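Local structure of hypothetical membrane protein (Corynebacterium glutamicum, 6JS9) at residues A[100-111]-A[123-134]. The protein binds heme through this N-terminal domain of HtaA and probably passes it on as part of the corynebacterial heme-uptake machinery. Residues are numbered along the deposited sequence; the frame is centred on the assembly and turned at random.
Sequences SAQLVVDLVARE and YIISDDIVLADV. With HEM (protoporphyrin IX containing Fe), chain C.
Leu103 and Ala132, Val105 and Ile129, and Leu107 and Ser126 are among the hydrogen-bonded pairs of an antiparallel ladder in which strand 100-110 runs against 129-134 and then 123-127, within the antiparallel sheet of this HtaA domain. Two bulges break the register. At the G1 bulge, Asp128 and Ile129 both face Val105, and Asp128 takes up positive backbone angles (phi 57°, psi 45°) as the chain turns its corner. Asp106 suits this place because its short side chain sets a carboxylate oxygen beside the corner: Asp106 OD1 accepts a bond from Asp128 N at 2.9 Å, on its anti side and 30° out of the carboxylate plane. Asp127 and Asp128 bring further acidic groups close, a crowding that Lys93 may ease through a long, weak ion pair with Asp128. At the classic bulge, Leu131 N gives Leu103 O a 2.9 Å bond, while that from Ala132 N is weak. Ala101, Leu103, Val105 and Val134 suit the buried face, where apolar groups pack and Leu103 CG meets Val134 CG2 at 3.8 Å. On the other face, the CD1 methyl of Ile125 lies against both methyls of Val108. At the far end of strand 100-110, the long, flat-ended Arg110 can give one ring both its aliphatic CG, over the Tyr123 face, and its guanidinium, in an off-centre cation-pi contact; Asp86 bonds the Tyr123 hydroxyl and Gly121 O holds Arg110 NH2. The backbone O of Arg110 lies 3.3 Å from heme vinyl carbon CBB.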
ATOM      1  N   SER A 100      15.187   4.549   5.579  1.00 39.20           N
ATOM      2  CA  SER A 100      14.223   4.853   4.536  1.00 37.60           C
ATOM      3  C   SER A 100      13.686   3.573   3.916  1.00 36.84           C
ATOM      4  O   SER A 100      14.385   2.562   3.841  1.00 33.51           O
ATOM      5  CB  SER A 100      14.845   5.699   3.416  1.00 45.57           C
ATOM      6  OG  SER A 100      15.042   7.033   3.826  1.00 57.16           O
ATOM      7  N   ALA A 101      12.446   3.644   3.433  1.00 32.66           N
ATOM      8  CA  ALA A 101      11.850   2.567   2.666  1.00 34.91           C
ATOM      9  C   ALA A 101      10.916   3.165   1.617  1.00 39.53           C
ATOM     10  O   ALA A 101      10.521   4.331   1.696  1.00 35.01           O
ATOM     11  CB  ALA A 101      11.082   1.586   3.560  1.00 31.16           C
ATOM     12  N   GLN A 102      10.568   2.347   0.627  1.00 30.08           N
ATOM     13  CA  GLN A 102       9.532   2.659  -0.351  1.00 29.43           C
ATOM     14  C   GLN A 102       8.454   1.587  -0.303  1.00 30.78           C
ATOM     15  O   GLN A 102       8.753   0.400  -0.139  1.00 33.21           O
ATOM     16  CB  GLN A 102      10.123   2.738  -1.751  1.00 29.66           C
ATOM     17  CG  GLN A 102      11.106   3.858  -1.886  1.00 31.27           C
ATOM     18  CD  GLN A 102      11.682   3.938  -3.261  1.00 43.36           C
ATOM     19  OE1 GLN A 102      12.246   2.962  -3.765  1.00 54.36           O
ATOM     20  NE2 GLN A 102      11.549   5.103  -3.890  1.00 48.13           N
ATOM     21  N   LEU A 103       7.202   2.001  -0.432  1.00 34.35           N
ATOM     22  CA  LEU A 103       6.084   1.076  -0.539  1.00 27.83           C
ATOM     23  C   LEU A 103       5.702   0.979  -2.009  1.00 35.58           C
ATOM     24  O   LEU A 103       5.290   1.977  -2.606  1.00 30.96           O
ATOM     25  CB  LEU A 103       4.892   1.546   0.299  1.00 33.20           C
ATOM     26  CG  LEU A 103       4.981   1.388   1.814  1.00 37.30           C
ATOM     27  CD1 LEU A 103       3.816   2.086   2.521  1.00 27.80           C
ATOM     28  CD2 LEU A 103       5.031  -0.083   2.197  1.00 38.46           C
ATOM     29  N   VAL A 104       5.852  -0.210  -2.592  1.00 33.37           N
ATOM     30  CA  VAL A 104       5.632  -0.438  -4.017  1.00 30.71           C
ATOM     31  C   VAL A 104       4.421  -1.342  -4.182  1.00 36.13           C
ATOM     32  O   VAL A 104       4.259  -2.313  -3.436  1.00 33.95           O
ATOM     33  CB  VAL A 104       6.882  -1.056  -4.658  1.00 35.27           C
ATOM     34  CG1 VAL A 104       6.683  -1.256  -6.156  1.00 36.40           C
ATOM     35  CG2 VAL A 104       8.069  -0.155  -4.389  1.00 28.78           C
ATOM     36  N   VAL A 105       3.554  -1.012  -5.146  1.00 35.13           N
ATOM     37  CA  VAL A 105       2.326  -1.758  -5.389  1.00 36.12           C
ATOM     38  C   VAL A 105       2.109  -1.916  -6.888  1.00 36.16           C
ATOM     39  O   VAL A 105       2.663  -1.179  -7.712  1.00 32.69           O
ATOM     40  CB  VAL A 105       1.072  -1.091  -4.767  1.00 34.43           C
ATOM     41  CG1 VAL A 105       1.230  -0.907  -3.260  1.00 30.13           C
ATOM     42  CG2 VAL A 105       0.781   0.216  -5.451  1.00 36.63           C
ATOM     43  N   ASP A 106       1.296  -2.907  -7.230  1.00 30.49           N
ATOM     44  CA  ASP A 106       0.670  -2.983  -8.537  1.00 29.33           C
ATOM     45  C   ASP A 106      -0.738  -2.426  -8.392  1.00 38.79           C
ATOM     46  O   ASP A 106      -1.427  -2.706  -7.406  1.00 34.65           O
ATOM     47  CB  ASP A 106       0.615  -4.424  -9.061  1.00 31.88           C
ATOM     48  CG  ASP A 106       1.978  -4.969  -9.497  1.00 38.27           C
ATOM     49  OD1 ASP A 106       2.996  -4.242  -9.452  1.00 37.61           O
ATOM     50  OD2 ASP A 106       2.026  -6.150  -9.905  1.00 42.68           O
ATOM     51  N   LEU A 107      -1.156  -1.625  -9.361  1.00 31.72           N
ATOM     52  CA  LEU A 107      -2.464  -0.994  -9.331  1.00 34.37           C
ATOM     53  C   LEU A 107      -3.234  -1.372 -10.581  1.00 38.29           C
ATOM     54  O   LEU A 107      -2.683  -1.378 -11.687  1.00 30.54           O
ATOM     55  CB  LEU A 107      -2.356   0.541  -9.248  1.00 33.87           C
ATOM     56  CG  LEU A 107      -2.040   1.163  -7.890  1.00 38.25           C
ATOM     57  CD1 LEU A 107      -2.068   2.660  -8.020  1.00 37.43           C
ATOM     58  CD2 LEU A 107      -3.035   0.713  -6.840  1.00 34.32           C
ATOM     59  N   VAL A 108      -4.511  -1.683 -10.400  1.00 36.06           N
ATOM     60  CA  VAL A 108      -5.466  -1.787 -11.492  1.00 37.42           C
ATOM     61  C   VAL A 108      -6.609  -0.849 -11.128  1.00 38.70           C
ATOM     62  O   VAL A 108      -7.343  -1.105 -10.164  1.00 36.64           O
ATOM     63  CB  VAL A 108      -5.963  -3.223 -11.692  1.00 43.95           C
ATOM     64  CG1 VAL A 108      -7.031  -3.264 -12.765  1.00 41.70           C
ATOM     65  CG2 VAL A 108      -4.780  -4.141 -12.040  1.00 44.15           C
ATOM     66  N   ALA A 109      -6.744   0.248 -11.868  1.00 35.72           N
ATOM     67  CA  ALA A 109      -7.569   1.348 -11.398  1.00 32.42           C
ATOM     68  C   ALA A 109      -8.216   2.069 -12.567  1.00 35.35           C
ATOM     69  O   ALA A 109      -7.552   2.363 -13.567  1.00 38.31           O
ATOM     70  CB  ALA A 109      -6.739   2.345 -10.578  1.00 36.32           C
ATOM     71  N   ARG A 110      -9.507   2.368 -12.428  1.00 37.31           N
ATOM     72  CA  ARG A 110     -10.151   3.247 -13.394  1.00 35.60           C
ATOM     73  C   ARG A 110      -9.502   4.623 -13.348  1.00 39.55           C
ATOM     74  O   ARG A 110      -9.226   5.158 -12.270  1.00 43.13           O
ATOM     75  CB  ARG A 110     -11.648   3.356 -13.122  1.00 37.86           C
ATOM     76  CG  ARG A 110     -12.420   2.100 -13.480  1.00 40.12           C
ATOM     77  CD  ARG A 110     -13.905   2.339 -13.452  1.00 40.24           C
ATOM     78  NE  ARG A 110     -14.638   1.079 -13.475  1.00 43.25           N
ATOM     79  CZ  ARG A 110     -14.984   0.445 -14.590  1.00 49.60           C
ATOM     80  NH1 ARG A 110     -15.656  -0.700 -14.527  1.00 54.78           N
ATOM     81  NH2 ARG A 110     -14.659   0.958 -15.770  1.00 46.73           N
ATOM     82  N   GLU A 111      -9.223   5.171 -14.529  1.00 38.66           N
ATOM     83  CA  GLU A 111      -8.796   6.559 -14.641  1.00 35.01           C
ATOM     84  C   GLU A 111      -9.873   7.494 -14.099  1.00 38.43           C
ATOM     85  O   GLU A 111     -11.070   7.276 -14.311  1.00 38.81           O
ATOM     86  CB  GLU A 111      -8.509   6.886 -16.109  1.00 40.06           C
ATOM     87  CG  GLU A 111      -7.920   8.259 -16.347  1.00 50.47           C
ATOM     88  CD  GLU A 111      -7.755   8.577 -17.827  1.00 59.54           C
ATOM     89  OE1 GLU A 111      -8.375   7.879 -18.664  1.00 57.73           O
ATOM     90  OE2 GLU A 111      -7.005   9.526 -18.148  1.00 61.47           O
ATOM     91  N   TYR A 123      -9.974   0.771 -17.134  1.00 50.01           N
ATOM     92  CA  TYR A 123      -8.953   0.299 -16.208  1.00 47.67           C
ATOM     93  C   TYR A 123      -7.560   0.620 -16.745  1.00 49.13           C
ATOM     94  O   TYR A 123      -7.269   0.403 -17.926  1.00 56.85           O
ATOM     95  CB  TYR A 123      -9.106  -1.204 -15.973  1.00 52.13           C
ATOM     96  CG  TYR A 123     -10.349  -1.570 -15.198  1.00 51.19           C
ATOM     97  CD1 TYR A 123     -10.413  -1.370 -13.825  1.00 49.93           C
ATOM     98  CD2 TYR A 123     -11.452  -2.118 -15.830  1.00 52.62           C
ATOM     99  CE1 TYR A 123     -11.537  -1.699 -13.108  1.00 47.84           C
ATOM    100  CE2 TYR A 123     -12.587  -2.449 -15.115  1.00 53.25           C
ATOM    101  CZ  TYR A 123     -12.626  -2.232 -13.757  1.00 48.91           C
ATOM    102  OH  TYR A 123     -13.752  -2.555 -13.033  1.00 50.71           O
ATOM    103  N   ILE A 124      -6.710   1.175 -15.884  1.00 41.18           N
ATOM    104  CA  ILE A 124      -5.299   1.397 -16.183  1.00 43.79           C
ATOM    105  C   ILE A 124      -4.480   0.434 -15.334  1.00 40.47           C
ATOM    106  O   ILE A 124      -4.649   0.383 -14.107  1.00 35.56           O
ATOM    107  CB  ILE A 124      -4.879   2.847 -15.893  1.00 51.98           C
ATOM    108  CG1 ILE A 124      -5.734   3.836 -16.676  1.00 57.58           C
ATOM    109  CG2 ILE A 124      -3.400   3.050 -16.197  1.00 45.60           C
ATOM    110  CD1 ILE A 124      -5.378   5.273 -16.367  1.00 61.67           C
ATOM    111  N   ILE A 125      -3.599  -0.323 -15.979  1.00 39.96           N
ATOM    112  CA  ILE A 125      -2.683  -1.212 -15.277  1.00 41.03           C
ATOM    113  C   ILE A 125      -1.397  -0.443 -14.997  1.00 44.49           C
ATOM    114  O   ILE A 125      -0.706  -0.007 -15.925  1.00 42.46           O
ATOM    115  CB  ILE A 125      -2.389  -2.483 -16.088  1.00 43.19           C
ATOM    116  CG1 ILE A 125      -3.660  -3.066 -16.698  1.00 44.23           C
ATOM    117  CG2 ILE A 125      -1.693  -3.514 -15.195  1.00 50.71           C
ATOM    118  CD1 ILE A 125      -4.678  -3.491 -15.691  1.00 46.69           C
ATOM    119  N   SER A 126      -1.063  -0.289 -13.723  1.00 38.41           N
ATOM    120  CA  SER A 126       0.162   0.391 -13.313  1.00 37.64           C
ATOM    121  C   SER A 126       0.947  -0.585 -12.442  1.00 37.80           C
ATOM    122  O   SER A 126       0.656  -0.741 -11.252  1.00 37.52           O
ATOM    123  CB  SER A 126      -0.156   1.692 -12.573  1.00 36.64           C
ATOM    124  OG  SER A 126      -0.946   2.550 -13.369  1.00 42.90           O
ATOM    125  N   ASP A 127       1.925  -1.254 -13.036  1.00 34.14           N
ATOM    126  CA  ASP A 127       2.758  -2.191 -12.304  1.00 38.30           C
ATOM    127  C   ASP A 127       3.927  -1.461 -11.663  1.00 43.35           C
ATOM    128  O   ASP A 127       4.447  -0.488 -12.218  1.00 46.68           O
ATOM    129  CB  ASP A 127       3.294  -3.289 -13.226  1.00 45.91           C
ATOM    130  CG  ASP A 127       2.231  -4.299 -13.627  1.00 53.57           C
ATOM    131  OD1 ASP A 127       1.196  -4.410 -12.933  1.00 50.12           O
ATOM    132  OD2 ASP A 127       2.452  -5.001 -14.637  1.00 57.32           O
ATOM    133  N   ASP A 128       4.335  -1.946 -10.485  1.00 42.21           N
ATOM    134  CA  ASP A 128       5.580  -1.525  -9.827  1.00 38.03           C
ATOM    135  C   ASP A 128       5.617  -0.014  -9.589  1.00 40.86           C
ATOM    136  O   ASP A 128       6.621   0.656  -9.843  1.00 45.55           O
ATOM    137  CB  ASP A 128       6.800  -1.973 -10.636  1.00 48.45           C
ATOM    138  CG  ASP A 128       6.786  -3.454 -10.934  1.00 54.45           C
ATOM    139  OD1 ASP A 128       6.733  -4.261  -9.971  1.00 53.30           O
ATOM    140  OD2 ASP A 128       6.809  -3.797 -12.141  1.00 55.72           O
ATOM    141  N   ILE A 129       4.513   0.524  -9.103  1.00 34.09           N
ATOM    142  CA  ILE A 129       4.413   1.951  -8.829  1.00 40.37           C
ATOM    143  C   ILE A 129       4.929   2.193  -7.425  1.00 32.78           C
ATOM    144  O   ILE A 129       4.478   1.543  -6.474  1.00 31.50           O
ATOM    145  CB  ILE A 129       2.958   2.442  -8.963  1.00 43.47           C
ATOM    146  CG1 ILE A 129       2.433   2.173 -10.373  1.00 47.38           C
ATOM    147  CG2 ILE A 129       2.846   3.928  -8.639  1.00 43.83           C
ATOM    148  CD1 ILE A 129       3.193   2.890 -11.487  1.00 53.61           C
ATOM    149  N   VAL A 130       5.861   3.130  -7.274  1.00 31.59           N
ATOM    150  CA  VAL A 130       6.241   3.553  -5.928  1.00 35.47           C
ATOM    151  C   VAL A 130       5.132   4.462  -5.405  1.00 28.12           C
ATOM    152  O   VAL A 130       5.001   5.615  -5.823  1.00 29.74           O
ATOM    153  CB  VAL A 130       7.604   4.254  -5.886  1.00 39.59           C
ATOM    154  CG1 VAL A 130       7.896   4.691  -4.467  1.00 34.60           C
ATOM    155  CG2 VAL A 130       8.715   3.319  -6.371  1.00 36.44           C
ATOM    156  N   LEU A 131       4.338   3.945  -4.475  1.00 30.23           N
ATOM    157  CA  LEU A 131       3.180   4.670  -3.977  1.00 30.11           C
ATOM    158  C   LEU A 131       3.539   5.661  -2.872  1.00 36.15           C
ATOM    159  O   LEU A 131       2.919   6.723  -2.767  1.00 29.39           O
ATOM    160  CB  LEU A 131       2.145   3.666  -3.461  1.00 29.55           C
ATOM    161  CG  LEU A 131       0.820   4.218  -2.947  1.00 26.38           C
ATOM    162  CD1 LEU A 131       0.160   5.109  -3.988  1.00 26.45           C
ATOM    163  CD2 LEU A 131      -0.104   3.064  -2.529  1.00 27.58           C
ATOM    164  N   ALA A 132       4.512   5.326  -2.027  1.00 30.01           N
ATOM    165  CA  ALA A 132       4.841   6.149  -0.870  1.00 31.81           C
ATOM    166  C   ALA A 132       6.305   5.964  -0.500  1.00 37.39           C
ATOM    167  O   ALA A 132       6.866   4.875  -0.651  1.00 31.61           O
ATOM    168  CB  ALA A 132       3.964   5.809   0.348  1.00 27.77           C
ATOM    169  N   ASP A 133       6.905   7.051  -0.014  1.00 40.03           N
ATOM    170  CA  ASP A 133       8.200   7.029   0.654  1.00 37.04           C
ATOM    171  C   ASP A 133       7.978   6.937   2.157  1.00 38.52           C
ATOM    172  O   ASP A 133       7.079   7.586   2.704  1.00 38.28           O
ATOM    173  CB  ASP A 133       9.000   8.293   0.333  1.00 40.18           C
ATOM    174  CG  ASP A 133       9.559   8.307  -1.085  1.00 46.10           C
ATOM    175  OD1 ASP A 133      10.230   7.327  -1.479  1.00 42.44           O
ATOM    176  OD2 ASP A 133       9.342   9.316  -1.794  1.00 43.32           O
ATOM    177  N   VAL A 134       8.799   6.129   2.828  1.00 30.81           N
ATOM    178  CA  VAL A 134       8.649   5.866   4.255  1.00 32.90           C
ATOM    179  C   VAL A 134       9.890   6.360   4.984  1.00 39.26           C
ATOM    180  O   VAL A 134      11.018   6.079   4.562  1.00 32.88           O
ATOM    181  CB  VAL A 134       8.437   4.369   4.546  1.00 37.12           C
ATOM    182  CG1 VAL A 134       8.043   4.167   6.015  1.00 40.87           C
ATOM    183  CG2 VAL A 134       7.417   3.773   3.596  1.00 29.71           C
TER
HETATM  184  CHA HEM C 300     -12.323  13.119  -2.718  1.00 31.17           C
HETATM  185  CHB HEM C 300     -10.294   9.805  -5.636  1.00 33.36           C
HETATM  186  CHC HEM C 300     -14.181   9.835  -8.566  1.00 27.53           C
HETATM  187  CHD HEM C 300     -16.002  13.471  -5.906  1.00 29.26           C
HETATM  188  C1A HEM C 300     -11.433  12.193  -3.234  1.00 32.90           C
HETATM  189  C2A HEM C 300     -10.174  11.785  -2.644  1.00 29.00           C
HETATM  190  C3A HEM C 300      -9.605  10.869  -3.433  1.00 33.83           C
HETATM  191  C4A HEM C 300     -10.494  10.659  -4.568  1.00 30.88           C
HETATM  192  CMA HEM C 300      -8.239  10.179  -3.164  1.00 24.87           C
HETATM  193  CAA HEM C 300      -9.626  12.327  -1.317  1.00 25.53           C
HETATM  194  CBA HEM C 300     -10.415  11.713  -0.161  1.00 27.25           C
HETATM  195  CGA HEM C 300      -9.787  12.154   1.131  1.00 38.56           C
HETATM  196  O1A HEM C 300      -8.813  11.487   1.584  1.00 33.75           O
HETATM  197  O2A HEM C 300     -10.265  13.179   1.688  1.00 35.62           O
HETATM  198  C1B HEM C 300     -11.159   9.539  -6.677  1.00 26.05           C
HETATM  199  C2B HEM C 300     -10.881   8.621  -7.774  1.00 28.78           C
HETATM  200  C3B HEM C 300     -11.954   8.620  -8.595  1.00 29.48           C
HETATM  201  C4B HEM C 300     -12.944   9.535  -8.030  1.00 25.11           C
HETATM  202  CMB HEM C 300      -9.549   7.823  -7.887  1.00 31.34           C
HETATM  203  CAB HEM C 300     -12.235   7.833  -9.909  1.00 31.65           C
HETATM  204  CBB HEM C 300     -11.387   6.965 -10.480  1.00 36.20           C
HETATM  205  C1C HEM C 300     -15.026  10.840  -8.120  1.00 25.01           C
HETATM  206  C2C HEM C 300     -16.306  11.204  -8.692  1.00 23.45           C
HETATM  207  C3C HEM C 300     -16.813  12.211  -7.957  1.00 25.99           C
HETATM  208  C4C HEM C 300     -15.871  12.504  -6.887  1.00 26.32           C
HETATM  209  CMC HEM C 300     -16.888  10.500  -9.934  1.00 28.00           C
HETATM  210  CAC HEM C 300     -18.152  12.976  -8.136  1.00 31.37           C
HETATM  211  CBC HEM C 300     -19.012  12.747  -9.126  1.00 35.68           C
HETATM  212  C1D HEM C 300     -15.190  13.687  -4.803  1.00 23.95           C
HETATM  213  C2D HEM C 300     -15.425  14.637  -3.718  1.00 32.14           C
HETATM  214  C3D HEM C 300     -14.406  14.538  -2.842  1.00 28.14           C
HETATM  215  C4D HEM C 300     -13.491  13.529  -3.334  1.00 28.76           C
HETATM  216  CMD HEM C 300     -16.641  15.587  -3.590  1.00 27.90           C
HETATM  217  CAD HEM C 300     -14.208  15.316  -1.517  1.00 27.30           C
HETATM  218  CBD HEM C 300     -14.929  14.480  -0.452  1.00 26.61           C
HETATM  219  CGD HEM C 300     -14.816  15.080   0.931  1.00 34.88           C
HETATM  220  O1D HEM C 300     -15.651  14.701   1.788  1.00 33.11           O
HETATM  221  O2D HEM C 300     -13.919  15.929   1.191  1.00 39.43           O
HETATM  222  NA  HEM C 300     -11.591  11.478  -4.400  1.00 34.39           N
HETATM  223  NB  HEM C 300     -12.423  10.076  -6.877  1.00 27.07           N
HETATM  224  NC  HEM C 300     -14.810  11.638  -7.017  1.00 27.43           N
HETATM  225  ND  HEM C 300     -14.000  13.034  -4.516  1.00 26.95           N
HETATM  226 FE   HEM C 300     -13.347  11.338  -5.527  1.00 36.31          FE
HETATM  227  O   HOH W   1      -1.235  -4.166 -12.110  1.00 34.50           O